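Local coordinates for protein molinate hydrolase (Gulosibacter molinativorax, PDB 4UB9) that hydrolyses the thiocarbamate herbicide molinate and is a zinc-binding member of the amidohydrolase family, at residues E314-L319 / D358-K363. Sequence-based numbering, arbitrary orientation.
Sequences ETIEKL and DVRMIK
Ile316 sets its CD1 methyl over one face of the Arg360 guanidinium, 3.5 Å from NH2, the two side chains lying nearly perpendicular. A flat cation can take a methyl on its face because its N-H groups point outward in its own plane, here with NH1 hydrogen-bonded to the carbonyl oxygen of Ile311. A bend at chi3 (50°) carries the arginine end back toward helix 313-322, although its CB does not point there.

One turn on, Leu319 brings its CD1 branch crosswise against the thioether of Met361, 3.8 Å from CE and 3.9 Å from SD. Isoleucine and leucine suit these buried positions: both direct CB toward helix 353-363, the CG1 arm of one ending in the methyl that meets the arginine, the fork of the other laying one methyl on the thioether. The flexible, unbranched methionine can turn at chi2 and chi3 to bring its polarizable sulfur and methyl to Leu319, though its CB does not point straight across. The sulfur also lies 4.3 Å from CG1 of Ile316.

Over 314-319 and 358-363 the axes come no closer than 11.2 Å, crossing at -42°, leaving the contact to side chains.

Both helices belong to the amidohydrolase domain, of the TIM-barrel clan. Leu319 and Met361 both also touch Ser326 of strand 326-328, while helix 286-294 packs against helix 313-322 through Thr315, Lys318 and Leu319.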
loop_
_atom_site.group_PDB
_atom_site.type_symbol
_atom_site.label_atom_id
_atom_site.label_comp_id
_atom_site.label_asym_id
_atom_site.label_seq_id
_atom_site.Cartn_x
_atom_site.Cartn_y
_atom_site.Cartn_z
ATOM N N GLU A 314 12.822 -34.026 -22.388
ATOM C CA GLU A 314 13.919 -33.612 -23.258
ATOM C C GLU A 314 14.993 -32.812 -22.503
ATOM O O GLU A 314 16.183 -32.935 -22.760
ATOM C CB GLU A 314 13.319 -32.792 -24.414
ATOM C CG GLU A 314 14.338 -32.252 -25.384
ATOM C CD GLU A 314 13.952 -31.002 -26.180
ATOM O OE1 GLU A 314 12.883 -31.037 -26.829
ATOM O OE2 GLU A 314 14.754 -30.010 -26.200
ATOM N N THR A 315 14.545 -31.998 -21.557
ATOM C CA THR A 315 15.434 -31.168 -20.776
ATOM C C THR A 315 16.218 -32.032 -19.796
ATOM O O THR A 315 17.417 -31.815 -19.596
ATOM C CB THR A 315 14.688 -30.093 -19.987
ATOM O OG1 THR A 315 13.929 -29.283 -20.871
ATOM C CG2 THR A 315 15.645 -29.198 -19.216
ATOM N N ILE A 316 15.560 -32.996 -19.178
ATOM C CA ILE A 316 16.281 -33.895 -18.283
ATOM C C ILE A 316 17.329 -34.638 -19.069
ATOM O O ILE A 316 18.477 -34.815 -18.605
ATOM C CB ILE A 316 15.336 -34.864 -17.589
ATOM C CG1 ILE A 316 14.564 -34.124 -16.487
ATOM C CG2 ILE A 316 16.107 -36.009 -16.983
ATOM C CD1 ILE A 316 13.448 -34.928 -15.860
ATOM N N GLU A 317 16.967 -35.075 -20.271
ATOM C CA GLU A 317 17.925 -35.813 -21.135
ATOM C C GLU A 317 19.139 -34.988 -21.540
ATOM O O GLU A 317 20.265 -35.471 -21.548
ATOM C CB GLU A 317 17.222 -36.371 -22.368
ATOM C CG GLU A 317 16.458 -37.655 -22.059
ATOM C CD GLU A 317 15.279 -37.837 -23.021
ATOM O OE1 GLU A 317 14.303 -38.503 -22.638
ATOM O OE2 GLU A 317 15.322 -37.297 -24.161
ATOM N N LYS A 318 18.928 -33.709 -21.771
ATOM C CA LYS A 318 20.076 -32.807 -21.980
ATOM C C LYS A 318 21.012 -32.733 -20.769
ATOM O O LYS A 318 22.228 -32.631 -20.915
ATOM C CB LYS A 318 19.630 -31.398 -22.280
ATOM C CG LYS A 318 18.943 -31.221 -23.605
ATOM C CD LYS A 318 18.882 -29.748 -23.978
ATOM C CE LYS A 318 17.901 -29.483 -25.109
ATOM N NZ LYS A 318 18.097 -28.088 -25.611
ATOM N N LEU A 319 20.434 -32.736 -19.578
ATOM C CA LEU A 319 21.241 -32.642 -18.371
ATOM C C LEU A 319 22.113 -33.891 -18.245
ATOM O O LEU A 319 23.295 -33.824 -17.860
ATOM C CB LEU A 319 20.360 -32.508 -17.120
ATOM C CG LEU A 319 19.687 -31.149 -16.912
ATOM C CD1 LEU A 319 18.652 -31.207 -15.801
ATOM C CD2 LEU A 319 20.705 -30.074 -16.584
ATOM N N ASP A 358 11.796 -31.976 -8.490
ATOM C CA ASP A 358 12.879 -32.452 -7.630
ATOM C C ASP A 358 12.902 -33.985 -7.648
ATOM O O ASP A 358 13.955 -34.611 -7.769
ATOM C CB ASP A 358 12.721 -31.939 -6.197
ATOM C CG ASP A 358 13.109 -30.465 -6.031
ATOM O OD1 ASP A 358 13.846 -29.930 -6.893
ATOM O OD2 ASP A 358 12.687 -29.846 -5.012
ATOM N N VAL A 359 11.722 -34.584 -7.514
ATOM C CA VAL A 359 11.606 -36.027 -7.451
ATOM C C VAL A 359 12.119 -36.680 -8.734
ATOM O O VAL A 359 12.863 -37.661 -8.690
ATOM C CB VAL A 359 10.138 -36.459 -7.228
ATOM C CG1 VAL A 359 9.978 -37.971 -7.463
ATOM C CG2 VAL A 359 9.683 -36.139 -5.823
ATOM N N ARG A 360 11.660 -36.152 -9.864
ATOM C CA ARG A 360 12.038 -36.685 -11.177
ATOM C C ARG A 360 13.516 -36.477 -11.475
ATOM O O ARG A 360 14.156 -37.329 -12.097
ATOM C CB ARG A 360 11.188 -36.092 -12.265
ATOM C CG ARG A 360 9.739 -36.544 -12.147
ATOM C CD ARG A 360 8.823 -35.779 -13.094
ATOM N NE ARG A 360 9.376 -35.794 -14.444
ATOM C CZ ARG A 360 9.433 -34.775 -15.285
ATOM N NH1 ARG A 360 8.980 -33.564 -14.973
ATOM N NH2 ARG A 360 9.982 -34.980 -16.446
ATOM N N MET A 361 14.087 -35.394 -10.977
ATOM C CA MET A 361 15.498 -35.181 -11.181
ATOM C C MET A 361 16.321 -36.232 -10.441
ATOM O O MET A 361 17.357 -36.708 -10.920
ATOM C CB MET A 361 15.899 -33.794 -10.730
ATOM C CG MET A 361 15.232 -32.722 -11.540
ATOM S SD MET A 361 16.169 -32.169 -12.978
ATOM C CE MET A 361 17.449 -31.194 -12.150
ATOM N N ILE A 362 15.916 -36.495 -9.221
ATOM C CA ILE A 362 16.607 -37.438 -8.371
ATOM C C ILE A 362 16.521 -38.805 -9.030
ATOM O O ILE A 362 17.515 -39.493 -9.159
ATOM C CB ILE A 362 15.960 -37.493 -6.971
ATOM C CG1 ILE A 362 16.375 -36.283 -6.140
ATOM C CG2 ILE A 362 16.339 -38.785 -6.211
ATOM C CD1 ILE A 362 15.393 -35.927 -5.034
ATOM N N LYS A 363 15.308 -39.164 -9.415
ATOM C CA LYS A 363 15.003 -40.445 -10.011
ATOM C C LYS A 363 15.757 -40.677 -11.299
ATOM O O LYS A 363 16.276 -41.747 -11.536
ATOM C CB LYS A 363 13.493 -40.578 -10.270
ATOM C CG LYS A 363 13.093 -41.901 -10.918
ATOM C CD LYS A 363 13.667 -43.115 -10.152
ATOM C CE LYS A 363 14.232 -44.237 -11.038
ATOM N NZ LYS A 363 13.306 -45.398 -11.134
#